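Putative oxidoreductase (Mycobacterium avium, PDB 3QHA) probably catalyses NAD(P)-dependent oxidation or reduction of a small hydroxy acid, as relatives in the 3-hydroxyisobutyrate dehydrogenase family do. Local coordinates at residues Met186-Phe189 against Thr190-Ala194; Asp208-Ala211 against Leu212-Val216; His218-Ala221 against Leu222-Gly225; Phe248-Thr251 against Arg252-Glu256. All blocks are in the same frame, centred on the assembly; numbering follows the deposited sequence.

Contact 1 of 4, residues Met186-Phe189 against Thr190-Ala194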
ATOM      1  N   MET B 186      -5.407  11.481  -0.927  1.00 20.37           N
ATOM      2  CA  MET B 186      -6.446  11.129   0.039  1.00 20.43           C
ATOM      3  C   MET B 186      -6.246   9.683   0.488  1.00 20.40           C
ATOM      4  O   MET B 186      -6.299   9.387   1.685  1.00 20.35           O
ATOM      5  CB  MET B 186      -7.845  11.301  -0.550  1.00 20.48           C
ATOM      6  CG  MET B 186      -8.942  11.179   0.486  1.00 20.70           C
ATOM      7  SD  MET B 186     -10.575  11.515  -0.180  1.00 21.05           S
ATOM      8  CE  MET B 186     -10.821  10.065  -1.204  1.00 21.46           C
ATOM      9  N   LEU B 187      -6.005   8.795  -0.478  1.00 20.30           N
ATOM     10  CA  LEU B 187      -5.720   7.388  -0.187  1.00 20.34           C
ATOM     11  C   LEU B 187      -4.433   7.211   0.606  1.00 20.37           C
ATOM     12  O   LEU B 187      -4.389   6.391   1.527  1.00 20.37           O
ATOM     13  CB  LEU B 187      -5.637   6.561  -1.473  1.00 20.25           C
ATOM     14  CG  LEU B 187      -5.272   5.077  -1.314  1.00 20.40           C
ATOM     15  CD1 LEU B 187      -6.332   4.335  -0.508  1.00 20.10           C
ATOM     16  CD2 LEU B 187      -5.098   4.433  -2.682  1.00 20.28           C
ATOM     17  N   THR B 188      -3.389   7.955   0.239  1.00 20.21           N
ATOM     18  CA  THR B 188      -2.108   7.864   0.935  1.00 20.16           C
ATOM     19  C   THR B 188      -2.298   8.121   2.423  1.00 20.36           C
ATOM     20  O   THR B 188      -1.899   7.307   3.257  1.00 20.21           O
ATOM     21  CB  THR B 188      -1.072   8.871   0.375  1.00 20.24           C
ATOM     22  OG1 THR B 188      -0.844   8.607  -1.013  1.00 20.25           O
ATOM     23  CG2 THR B 188       0.258   8.769   1.125  1.00 19.99           C
ATOM     24  N   PHE B 189      -2.946   9.238   2.744  1.00 20.52           N
ATOM     25  CA  PHE B 189      -3.030   9.707   4.123  1.00 20.77           C
ATOM     26  C   PHE B 189      -4.140   9.045   4.933  1.00 21.04           C
ATOM     27  O   PHE B 189      -4.007   8.893   6.151  1.00 21.15           O
ATOM     28  CB  PHE B 189      -3.126  11.233   4.159  1.00 20.72           C
ATOM     29  CG  PHE B 189      -1.836  11.909   3.801  1.00 20.92           C
ATOM     30  CD1 PHE B 189      -1.693  12.602   2.608  1.00 21.07           C
ATOM     31  CD2 PHE B 189      -0.741  11.814   4.648  1.00 20.86           C
ATOM     32  CE1 PHE B 189      -0.487  13.210   2.283  1.00 21.42           C
ATOM     33  CE2 PHE B 189       0.462  12.418   4.330  1.00 20.70           C
ATOM     34  CZ  PHE B 189       0.594  13.114   3.149  1.00 20.95           C
ATOM     35  N   THR B 190      -5.217   8.638   4.268  1.00 21.23           N
ATOM     36  CA  THR B 190      -6.220   7.802   4.918  1.00 21.48           C
ATOM     37  C   THR B 190      -5.595   6.449   5.268  1.00 21.87           C
ATOM     38  O   THR B 190      -5.875   5.896   6.333  1.00 22.02           O
ATOM     39  CB  THR B 190      -7.477   7.602   4.044  1.00 21.46           C
ATOM     40  OG1 THR B 190      -8.071   8.874   3.756  1.00 21.03           O
ATOM     41  CG2 THR B 190      -8.498   6.730   4.760  1.00 21.50           C
ATOM     42  N   SER B 191      -4.734   5.930   4.392  1.00 22.08           N
ATOM     43  CA  SER B 191      -4.088   4.638   4.645  1.00 22.45           C
ATOM     44  C   SER B 191      -3.003   4.726   5.725  1.00 22.52           C
ATOM     45  O   SER B 191      -2.817   3.773   6.481  1.00 22.66           O
ATOM     46  CB  SER B 191      -3.540   4.014   3.352  1.00 22.32           C
ATOM     47  OG  SER B 191      -2.283   4.562   2.996  1.00 23.49           O
ATOM     48  N   TYR B 192      -2.298   5.856   5.807  1.00 22.68           N
ATOM     49  CA  TYR B 192      -1.389   6.108   6.940  1.00 22.85           C
ATOM     50  C   TYR B 192      -2.166   6.175   8.259  1.00 22.81           C
ATOM     51  O   TYR B 192      -1.747   5.594   9.259  1.00 22.98           O
ATOM     52  CB  TYR B 192      -0.583   7.406   6.760  1.00 22.96           C
ATOM     53  CG  TYR B 192       0.520   7.387   5.704  1.00 23.54           C
ATOM     54  CD1 TYR B 192       0.893   6.212   5.038  1.00 24.20           C
ATOM     55  CD2 TYR B 192       1.217   8.555   5.399  1.00 24.30           C
ATOM     56  CE1 TYR B 192       1.915   6.219   4.079  1.00 24.32           C
ATOM     57  CE2 TYR B 192       2.235   8.569   4.450  1.00 24.66           C
ATOM     58  CZ  TYR B 192       2.580   7.398   3.795  1.00 24.70           C
ATOM     59  OH  TYR B 192       3.589   7.418   2.859  1.00 25.19           O
ATOM     60  N   ALA B 193      -3.293   6.885   8.258  1.00 22.64           N
ATOM     61  CA  ALA B 193      -4.192   6.908   9.416  1.00 22.56           C
ATOM     62  C   ALA B 193      -4.551   5.490   9.858  1.00 22.35           C
ATOM     63  O   ALA B 193      -4.467   5.160  11.042  1.00 22.32           O
ATOM     64  CB  ALA B 193      -5.452   7.692   9.094  1.00 22.63           C
ATOM     65  N   ALA B 194      -4.941   4.657   8.896  1.00 21.91           N
ATOM     66  CA  ALA B 194      -5.288   3.258   9.165  1.00 21.82           C
ATOM     67  C   ALA B 194      -4.097   2.457   9.684  1.00 21.66           C
ATOM     68  O   ALA B 194      -4.259   1.587  10.541  1.00 21.99           O
ATOM     69  CB  ALA B 194      -5.856   2.599   7.915  1.00 21.57           C
TER
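Thr190 turns its hydroxyl back onto the carbonyl of Met186, one helical turn earlier, and Ser191 does the same to Thr188. Thr190 OG1 donates to Met186 O at 2.8 Å, while Thr190 N donates to that same oxygen at 2.9 Å; the two donors come from opposite faces of the carbonyl plane, so the carbonyl oxygen of the buried Met186 takes two bonds. Thr188 O is likewise doubly held, by Tyr192 N and by Ser191 OG, the latter at 2.8 Å and above the carbonyl plane. Ser191 reaches it because its OG sits between the backbone N and the carbonyl carbon (chi1 81°), tucked against the helix. This is the tight side: both hydroxyls are used within the helix, and Leu187 packs on Ser191 and Thr190 on Ala194 of the second subunit.

The partly exposed side, formed by Thr188 and Tyr192, is held more loosely. Thr188 CG2 lies over the face of the Tyr192 ring, 4.1 Å from its centroid, in a CH-pi contact, with the two side chains running alongside each other. Thr188 O also sits above this ring, toward its rim. Phe189 CD2 comes within 3.9 Å of Tyr192 CD2, an oblique meeting of rings with planes at 88°; the Phe189 side chain also packs on Gly255 of the second subunit. Hydroxyls folded onto i-3 and i-4 carbonyls are a familiar device of buried helices, used here in the long helix 176-204 of the C-terminal all-helical domain, at the dimer interface.

Contact 2 of 4, residues Asp208-Ala211 against Leu212-Val216; sequences DLQA and LGRVV
The Arg214 side chain sets out with CG anti to the carbonyl carbon (chi1 -80°) and then bends at chi3 (-46°), which folds the guanidinium back over Gln210 and Ala211, the preceding turn. One face of the flat group rests on Ala211, where Arg214 NH2 is 3.6 Å from Ala211 CA, and Arg214 NH1 lies 3.7 Å from Gln210 CB. Gln210 O is near the same face, but the contact there is packing and the oxygen takes its bond from Arg214 N. At the edge of the guanidinium, in its plane, a water accepts from Arg214 NH2 and donates to Asp208 OD1, both at 2.8 Å. Asp208 is the N-cap of helix 209-223: its OD1 takes the Ala211 N-H at 2.7 Å, nearly along the C-O axis. This oxygen therefore serves the helix start and the water together. Arg214 NH2 is 4.8 Å from Asp208 OD1, and its charge would probably help to stabilise the carboxylate without a direct salt bridge. A second water receives a weak bond from Arg214 NH1 and donates to Gln210 OE1 at 2.7 Å. On the apolar side, Leu209 and Leu212 pack on Ala202 of helix 176-204, and Leu212 also meets Met230 of the second subunit.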
ATOM      1  N   ASP B 208       4.968  -6.951  18.544  1.00 25.41           N
ATOM      2  CA  ASP B 208       6.148  -6.181  18.159  1.00 25.36           C
ATOM      3  C   ASP B 208       5.847  -5.362  16.902  1.00 24.75           C
ATOM      4  O   ASP B 208       5.551  -5.926  15.844  1.00 24.56           O
ATOM      5  CB  ASP B 208       7.319  -7.145  17.923  1.00 25.66           C
ATOM      6  CG  ASP B 208       8.595  -6.442  17.509  1.00 26.44           C
ATOM      7  OD1 ASP B 208       8.828  -6.295  16.295  1.00 26.64           O
ATOM      8  OD2 ASP B 208       9.383  -6.061  18.399  1.00 29.48           O
ATOM      9  N   LEU B 209       5.929  -4.038  17.023  1.00 24.31           N
ATOM     10  CA  LEU B 209       5.615  -3.133  15.919  1.00 23.92           C
ATOM     11  C   LEU B 209       6.637  -3.193  14.775  1.00 23.47           C
ATOM     12  O   LEU B 209       6.257  -3.089  13.610  1.00 23.10           O
ATOM     13  CB  LEU B 209       5.473  -1.693  16.427  1.00 24.01           C
ATOM     14  CG  LEU B 209       4.357  -1.431  17.447  1.00 24.59           C
ATOM     15  CD1 LEU B 209       4.153   0.068  17.637  1.00 25.12           C
ATOM     16  CD2 LEU B 209       3.042  -2.092  17.038  1.00 25.17           C
ATOM     17  N   GLN B 210       7.917  -3.361  15.104  1.00 23.20           N
ATOM     18  CA  GLN B 210       8.964  -3.499  14.085  1.00 22.89           C
ATOM     19  C   GLN B 210       8.628  -4.640  13.123  1.00 22.72           C
ATOM     20  O   GLN B 210       8.696  -4.475  11.903  1.00 22.55           O
ATOM     21  CB  GLN B 210      10.339  -3.752  14.725  1.00 23.02           C
ATOM     22  CG  GLN B 210      10.890  -2.590  15.543  1.00 22.88           C
ATOM     23  CD  GLN B 210      12.170  -2.945  16.284  1.00 22.82           C
ATOM     24  OE1 GLN B 210      13.118  -3.472  15.700  1.00 22.82           O
ATOM     25  NE2 GLN B 210      12.203  -2.648  17.577  1.00 22.15           N
ATOM     26  N   ALA B 211       8.247  -5.786  13.688  1.00 22.61           N
ATOM     27  CA  ALA B 211       7.894  -6.971  12.905  1.00 22.51           C
ATOM     28  C   ALA B 211       6.639  -6.742  12.065  1.00 22.16           C
ATOM     29  O   ALA B 211       6.589  -7.147  10.902  1.00 22.16           O
ATOM     30  CB  ALA B 211       7.704  -8.185  13.824  1.00 22.70           C
ATOM     31  N   LEU B 212       5.634  -6.094  12.655  1.00 21.98           N
ATOM     32  CA  LEU B 212       4.389  -5.785  11.944  1.00 21.65           C
ATOM     33  C   LEU B 212       4.666  -4.946  10.701  1.00 21.57           C
ATOM     34  O   LEU B 212       4.108  -5.206   9.634  1.00 21.26           O
ATOM     35  CB  LEU B 212       3.393  -5.053  12.854  1.00 21.54           C
ATOM     36  CG  LEU B 212       2.103  -4.557  12.178  1.00 21.00           C
ATOM     37  CD1 LEU B 212       1.326  -5.717  11.564  1.00 20.02           C
ATOM     38  CD2 LEU B 212       1.234  -3.773  13.153  1.00 20.18           C
ATOM     39  N   GLY B 213       5.525  -3.940  10.849  1.00 21.80           N
ATOM     40  CA  GLY B 213       5.920  -3.091   9.732  1.00 21.74           C
ATOM     41  C   GLY B 213       6.638  -3.868   8.645  1.00 21.94           C
ATOM     42  O   GLY B 213       6.353  -3.688   7.463  1.00 21.92           O
ATOM     43  N   ARG B 214       7.560  -4.744   9.040  1.00 22.32           N
ATOM     44  CA  ARG B 214       8.283  -5.567   8.067  1.00 22.62           C
ATOM     45  C   ARG B 214       7.318  -6.442   7.260  1.00 22.31           C
ATOM     46  O   ARG B 214       7.462  -6.553   6.046  1.00 22.37           O
ATOM     47  CB  ARG B 214       9.385  -6.411   8.735  1.00 22.95           C
ATOM     48  CG  ARG B 214      10.672  -5.615   9.008  1.00 24.21           C
ATOM     49  CD  ARG B 214      11.865  -6.484   9.441  1.00 25.41           C
ATOM     50  NE  ARG B 214      11.527  -7.479  10.463  1.00 26.94           N
ATOM     51  CZ  ARG B 214      11.563  -7.281  11.784  1.00 27.81           C
ATOM     52  NH1 ARG B 214      11.912  -6.105  12.300  1.00 28.01           N
ATOM     53  NH2 ARG B 214      11.237  -8.276  12.604  1.00 28.19           N
ATOM     54  N   VAL B 215       6.323  -7.030   7.926  1.00 22.16           N
ATOM     55  CA  VAL B 215       5.330  -7.858   7.237  1.00 22.01           C
ATOM     56  C   VAL B 215       4.502  -7.024   6.261  1.00 21.78           C
ATOM     57  O   VAL B 215       4.296  -7.430   5.117  1.00 21.73           O
ATOM     58  CB  VAL B 215       4.391  -8.581   8.227  1.00 22.15           C
ATOM     59  CG1 VAL B 215       3.267  -9.304   7.483  1.00 21.83           C
ATOM     60  CG2 VAL B 215       5.181  -9.561   9.083  1.00 22.21           C
ATOM     61  N   VAL B 216       4.049  -5.856   6.712  1.00 21.62           N
ATOM     62  CA  VAL B 216       3.242  -4.965   5.880  1.00 21.31           C
ATOM     63  C   VAL B 216       3.978  -4.596   4.594  1.00 21.40           C
ATOM     64  O   VAL B 216       3.447  -4.777   3.497  1.00 21.29           O
ATOM     65  CB  VAL B 216       2.855  -3.673   6.639  1.00 21.32           C
ATOM     66  CG1 VAL B 216       2.221  -2.650   5.690  1.00 20.65           C
ATOM     67  CG2 VAL B 216       1.906  -3.999   7.790  1.00 21.02           C
TER
HETATM   68  O   HOH W   1      11.118  -7.703  15.386  1.00 24.63           O
HETATM   69  O   HOH W   2      13.692  -5.798  14.431  1.00 33.43           O

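Contact 3 of 4, residues His218-Ala221 against Leu222-Gly225; sequences HTDA and LTGG
His218 and Leu222 cross at an angle, one turn apart, with the leucine branch Leu222 CD1 reaching the imidazole at His218 NE2, 3.7 Å away. His218 NE2 has its polar partner in Glu142 O of the second subunit. With CG anti to the backbone N (chi1 175°), the histidine swings along the helix toward Leu222, which itself packs on Ala137 of the second subunit. In a second oblique pair, Asp220 OD1 and Thr223 OG1 stand 3.8 Å apart and are bridged by a water, which donates to Asp220 OD1 at 2.9 Å and is hydrogen-bonded to Thr223 OG1 at 2.8 Å. Asp220 OD1 also comes within 3.7 Å of Gly225 CA. Here helix 209-223 ends. Gly224 N still bonds to Asp220 O at 3.0 Å, from above the carbonyl plane, but Gly224 has a positive phi (104°) and the chain turns away. There, and again at Gly225, a CB would jam against the preceding carbonyl oxygen, so the backbone angles call for glycine. Gly225 N then reaches back to Thr223 OG1 in a weak bond. Asp220 OD1 forms a salt bridge with Arg184 of the second subunit; Thr219 OG1 bonds that arginine too, and Val215 O in its own helix. A carboxylate shared between a water and an arginine of the other chain would probably be held ionised, tying the helix end electrostatically to the dimer partner.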
ATOM      1  N   HIS B 218       6.681  -5.952   3.217  1.00 21.98           N
ATOM      2  CA  HIS B 218       7.028  -7.105   2.394  1.00 22.27           C
ATOM      3  C   HIS B 218       5.840  -7.573   1.566  1.00 22.41           C
ATOM      4  O   HIS B 218       5.966  -7.798   0.361  1.00 22.24           O
ATOM      5  CB  HIS B 218       7.537  -8.269   3.238  1.00 22.47           C
ATOM      6  CG  HIS B 218       7.797  -9.505   2.437  1.00 22.75           C
ATOM      7  ND1 HIS B 218       8.915  -9.654   1.646  1.00 22.57           N
ATOM      8  CD2 HIS B 218       7.067 -10.634   2.275  1.00 23.09           C
ATOM      9  CE1 HIS B 218       8.872 -10.829   1.045  1.00 23.03           C
ATOM     10  NE2 HIS B 218       7.763 -11.446   1.413  1.00 23.38           N
ATOM     11  N   THR B 219       4.690  -7.718   2.218  1.00 22.58           N
ATOM     12  CA  THR B 219       3.509  -8.265   1.563  1.00 22.78           C
ATOM     13  C   THR B 219       2.900  -7.283   0.559  1.00 23.04           C
ATOM     14  O   THR B 219       2.364  -7.701  -0.471  1.00 23.11           O
ATOM     15  CB  THR B 219       2.462  -8.723   2.597  1.00 22.87           C
ATOM     16  OG1 THR B 219       2.175  -7.658   3.515  1.00 22.40           O
ATOM     17  CG2 THR B 219       2.999  -9.920   3.374  1.00 22.82           C
ATOM     18  N   ASP B 220       3.003  -5.986   0.842  1.00 23.21           N
ATOM     19  CA  ASP B 220       2.547  -4.966  -0.106  1.00 23.48           C
ATOM     20  C   ASP B 220       3.424  -4.889  -1.362  1.00 23.84           C
ATOM     21  O   ASP B 220       2.930  -4.529  -2.432  1.00 23.81           O
ATOM     22  CB  ASP B 220       2.420  -3.592   0.568  1.00 23.25           C
ATOM     23  CG  ASP B 220       1.107  -3.431   1.329  1.00 23.23           C
ATOM     24  OD1 ASP B 220       0.174  -4.221   1.078  1.00 23.70           O
ATOM     25  OD2 ASP B 220       1.003  -2.516   2.174  1.00 22.53           O
ATOM     26  N   ALA B 221       4.707  -5.229  -1.243  1.00 24.36           N
ATOM     27  CA  ALA B 221       5.557  -5.381  -2.427  1.00 24.80           C
ATOM     28  C   ALA B 221       5.018  -6.507  -3.315  1.00 25.25           C
ATOM     29  O   ALA B 221       5.009  -6.393  -4.539  1.00 25.55           O
ATOM     30  CB  ALA B 221       7.005  -5.660  -2.030  1.00 24.79           C
ATOM     31  N   LEU B 222       4.556  -7.585  -2.685  1.00 25.70           N
ATOM     32  CA  LEU B 222       4.037  -8.745  -3.408  1.00 26.02           C
ATOM     33  C   LEU B 222       2.668  -8.499  -4.036  1.00 26.03           C
ATOM     34  O   LEU B 222       2.479  -8.761  -5.224  1.00 26.46           O
ATOM     35  CB  LEU B 222       3.947  -9.959  -2.476  1.00 26.26           C
ATOM     36  CG  LEU B 222       5.252 -10.475  -1.870  1.00 26.42           C
ATOM     37  CD1 LEU B 222       4.954 -11.621  -0.920  1.00 26.56           C
ATOM     38  CD2 LEU B 222       6.223 -10.913  -2.960  1.00 26.52           C
ATOM     39  N   THR B 223       1.717  -8.006  -3.246  1.00 25.95           N
ATOM     40  CA  THR B 223       0.325  -7.883  -3.701  1.00 25.94           C
ATOM     41  C   THR B 223       0.042  -6.608  -4.496  1.00 25.85           C
ATOM     42  O   THR B 223      -0.942  -6.547  -5.235  1.00 25.91           O
ATOM     43  CB  THR B 223      -0.674  -7.935  -2.527  1.00 25.89           C
ATOM     44  OG1 THR B 223      -0.505  -6.779  -1.695  1.00 25.54           O
ATOM     45  CG2 THR B 223      -0.479  -9.211  -1.705  1.00 26.02           C
ATOM     46  N   GLY B 224       0.889  -5.593  -4.331  1.00 25.65           N
ATOM     47  CA  GLY B 224       0.701  -4.312  -5.011  1.00 25.38           C
ATOM     48  C   GLY B 224       0.171  -3.209  -4.109  1.00 25.13           C
ATOM     49  O   GLY B 224       0.283  -2.027  -4.446  1.00 25.14           O
ATOM     50  N   GLY B 225      -0.413  -3.583  -2.970  1.00 24.85           N
ATOM     51  CA  GLY B 225      -0.950  -2.610  -2.016  1.00 24.47           C
ATOM     52  C   GLY B 225      -2.415  -2.289  -2.275  1.00 24.26           C
ATOM     53  O   GLY B 225      -3.077  -2.989  -3.042  1.00 24.24           O
TER
HETATM   54  O   HOH W   3      -0.371  -7.026   1.098  1.00 19.60           O

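Contact 4 of 4, residues Phe248-Thr251 against Arg252-Glu256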
ATOM      1  N   PHE B 248     -14.017 -10.357  -6.162  1.00 27.14           N
ATOM      2  CA  PHE B 248     -14.397  -9.289  -5.226  1.00 27.01           C
ATOM      3  C   PHE B 248     -15.334  -9.788  -4.128  1.00 27.43           C
ATOM      4  O   PHE B 248     -15.252  -9.338  -2.982  1.00 27.28           O
ATOM      5  CB  PHE B 248     -15.007  -8.095  -5.972  1.00 26.94           C
ATOM      6  CG  PHE B 248     -13.988  -7.072  -6.410  1.00 26.31           C
ATOM      7  CD1 PHE B 248     -12.759  -7.465  -6.927  1.00 26.00           C
ATOM      8  CD2 PHE B 248     -14.256  -5.714  -6.290  1.00 26.30           C
ATOM      9  CE1 PHE B 248     -11.817  -6.521  -7.318  1.00 25.96           C
ATOM     10  CE2 PHE B 248     -13.319  -4.762  -6.682  1.00 25.65           C
ATOM     11  CZ  PHE B 248     -12.100  -5.166  -7.196  1.00 25.75           C
ATOM     12  N   LEU B 249     -16.209 -10.723  -4.482  1.00 27.93           N
ATOM     13  CA  LEU B 249     -17.090 -11.355  -3.511  1.00 28.36           C
ATOM     14  C   LEU B 249     -16.260 -12.107  -2.470  1.00 28.32           C
ATOM     15  O   LEU B 249     -16.502 -11.989  -1.271  1.00 28.35           O
ATOM     16  CB  LEU B 249     -18.058 -12.310  -4.219  1.00 28.86           C
ATOM     17  CG  LEU B 249     -19.329 -12.668  -3.456  1.00 29.46           C
ATOM     18  CD1 LEU B 249     -20.171 -11.423  -3.226  1.00 29.72           C
ATOM     19  CD2 LEU B 249     -20.118 -13.724  -4.221  1.00 29.92           C
ATOM     20  N   HIS B 250     -15.276 -12.867  -2.944  1.00 28.32           N
ATOM     21  CA  HIS B 250     -14.305 -13.550  -2.079  1.00 28.38           C
ATOM     22  C   HIS B 250     -13.568 -12.540  -1.183  1.00 27.81           C
ATOM     23  O   HIS B 250     -13.413 -12.767   0.017  1.00 27.77           O
ATOM     24  CB  HIS B 250     -13.331 -14.362  -2.954  1.00 28.48           C
ATOM     25  CG  HIS B 250     -12.277 -15.110  -2.195  1.00 29.01           C
ATOM     26  ND1 HIS B 250     -12.564 -16.158  -1.346  1.00 30.30           N
ATOM     27  CD2 HIS B 250     -10.928 -14.992  -2.202  1.00 29.51           C
ATOM     28  CE1 HIS B 250     -11.437 -16.636  -0.843  1.00 30.30           C
ATOM     29  NE2 HIS B 250     -10.430 -15.946  -1.348  1.00 30.03           N
ATOM     30  N   THR B 251     -13.144 -11.418  -1.764  1.00 27.35           N
ATOM     31  CA  THR B 251     -12.497 -10.341  -1.003  1.00 26.91           C
ATOM     32  C   THR B 251     -13.430  -9.712   0.047  1.00 26.79           C
ATOM     33  O   THR B 251     -12.993  -9.382   1.153  1.00 26.68           O
ATOM     34  CB  THR B 251     -11.946  -9.243  -1.943  1.00 26.74           C
ATOM     35  OG1 THR B 251     -10.911  -9.796  -2.767  1.00 26.69           O
ATOM     36  CG2 THR B 251     -11.379  -8.066  -1.146  1.00 26.32           C
ATOM     37  N   ARG B 252     -14.707  -9.549  -0.296  1.00 26.70           N
ATOM     38  CA  ARG B 252     -15.703  -9.075   0.671  1.00 26.59           C
ATOM     39  C   ARG B 252     -15.826 -10.035   1.855  1.00 26.76           C
ATOM     40  O   ARG B 252     -15.902  -9.602   3.003  1.00 26.82           O
ATOM     41  CB  ARG B 252     -17.072  -8.917   0.011  1.00 26.72           C
ATOM     42  CG  ARG B 252     -18.146  -8.371   0.941  1.00 26.67           C
ATOM     43  CD  ARG B 252     -19.510  -8.449   0.301  1.00 26.59           C
ATOM     44  NE  ARG B 252     -20.086  -9.789   0.383  1.00 26.46           N
ATOM     45  CZ  ARG B 252     -21.284 -10.123  -0.090  1.00 26.82           C
ATOM     46  NH1 ARG B 252     -22.050  -9.216  -0.692  1.00 26.86           N
ATOM     47  NH2 ARG B 252     -21.724 -11.371   0.038  1.00 26.88           N
ATOM     48  N   GLY B 253     -15.862 -11.334   1.563  1.00 26.72           N
ATOM     49  CA  GLY B 253     -15.960 -12.360   2.597  1.00 26.82           C
ATOM     50  C   GLY B 253     -14.763 -12.347   3.531  1.00 26.49           C
ATOM     51  O   GLY B 253     -14.922 -12.297   4.751  1.00 26.45           O
ATOM     52  N   LEU B 254     -13.564 -12.386   2.955  1.00 26.10           N
ATOM     53  CA  LEU B 254     -12.324 -12.306   3.735  1.00 25.87           C
ATOM     54  C   LEU B 254     -12.262 -11.027   4.568  1.00 25.44           C
ATOM     55  O   LEU B 254     -11.905 -11.063   5.749  1.00 25.45           O
ATOM     56  CB  LEU B 254     -11.095 -12.348   2.820  1.00 25.64           C
ATOM     57  CG  LEU B 254     -10.768 -13.638   2.067  1.00 26.33           C
ATOM     58  CD1 LEU B 254      -9.511 -13.422   1.226  1.00 26.27           C
ATOM     59  CD2 LEU B 254     -10.581 -14.822   3.016  1.00 26.27           C
ATOM     60  N   GLY B 255     -12.603  -9.905   3.942  1.00 24.97           N
ATOM     61  CA  GLY B 255     -12.496  -8.593   4.579  1.00 24.68           C
ATOM     62  C   GLY B 255     -13.417  -8.421   5.768  1.00 24.66           C
ATOM     63  O   GLY B 255     -12.991  -7.987   6.834  1.00 24.43           O
ATOM     64  N   GLU B 256     -14.684  -8.769   5.579  1.00 24.92           N
ATOM     65  CA  GLU B 256     -15.678  -8.671   6.642  1.00 25.19           C
ATOM     66  C   GLU B 256     -15.365  -9.620   7.800  1.00 25.29           C
ATOM     67  O   GLU B 256     -15.596  -9.285   8.961  1.00 25.51           O
ATOM     68  CB  GLU B 256     -17.077  -8.925   6.078  1.00 25.49           C
ATOM     69  CG  GLU B 256     -17.551  -7.794   5.168  1.00 25.66           C
ATOM     70  CD  GLU B 256     -18.951  -8.000   4.625  1.00 26.23           C
ATOM     71  OE1 GLU B 256     -19.546  -9.067   4.882  1.00 27.63           O
ATOM     72  OE2 GLU B 256     -19.460  -7.089   3.938  1.00 26.19           O
TER
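Leu249 CD1 sits over the centre of the Arg252 guanidinium, 3.6 Å from Arg252 CZ, with the two side chains lying alongside each other and pointing the same way. The methyl thus occupies one face of the flat cation, while NH1 bonds Val289 O. This is an i, i+3 pair; His250 and Leu254 form an i, i+4 pair. Leu254 CG lies over one face of the His250 imidazole, toward its rim, 4.3 Å from the ring centroid and 17° off the normal, a CH-pi contact. Leu254 CD1 comes closest to the ring at His250 NE2, 3.7 Å away. The histidine is brought round to the leucine by its first torsion, CG lying anti to the backbone N (chi1 180°).

Both spacings are characteristic side-chain pairings along a helix, here helix 245-268 of the C-terminal helical domain. Behind them, Arg252 N bonds to Phe248 O at 2.7 Å, and Leu254 N to His250 O at 3.0 Å in an almost straight bond (176°), which sets the spacing of the second pair. Farther out, the arginine packs on Ala284 of helix 274-286, and Leu254 and Thr251 meet Phe189 of the second subunit. For Arg252, apolar packing and hydrogen bonding use different directions of the same cation, and together they join helix 245-268 to the C-terminal end of the chain.

Overall arrangement
All four contacts are single-turn arrangements within the C-terminal helical domain, following one another along the chain: contact 1 on helix 176-204, contacts 2 and 3 on successive parts of helix 209-223, and contact 4 on helix 245-268. Contacts 2 and 3 adjoin in sequence, about 14 Å between centres, and mark the start and finish of one helix. Contact 1 lies about 18 Å from contact 2 and about 16 Å from contact 3, centre to centre, while contacts 2 and 4 are the farthest apart, at about 24 Å. Phe189 of contact 1 meets contact 4 across the dimer. The three helices each contribute residues to the dimer interface, with contact 4 also holding the chain's C-terminal region.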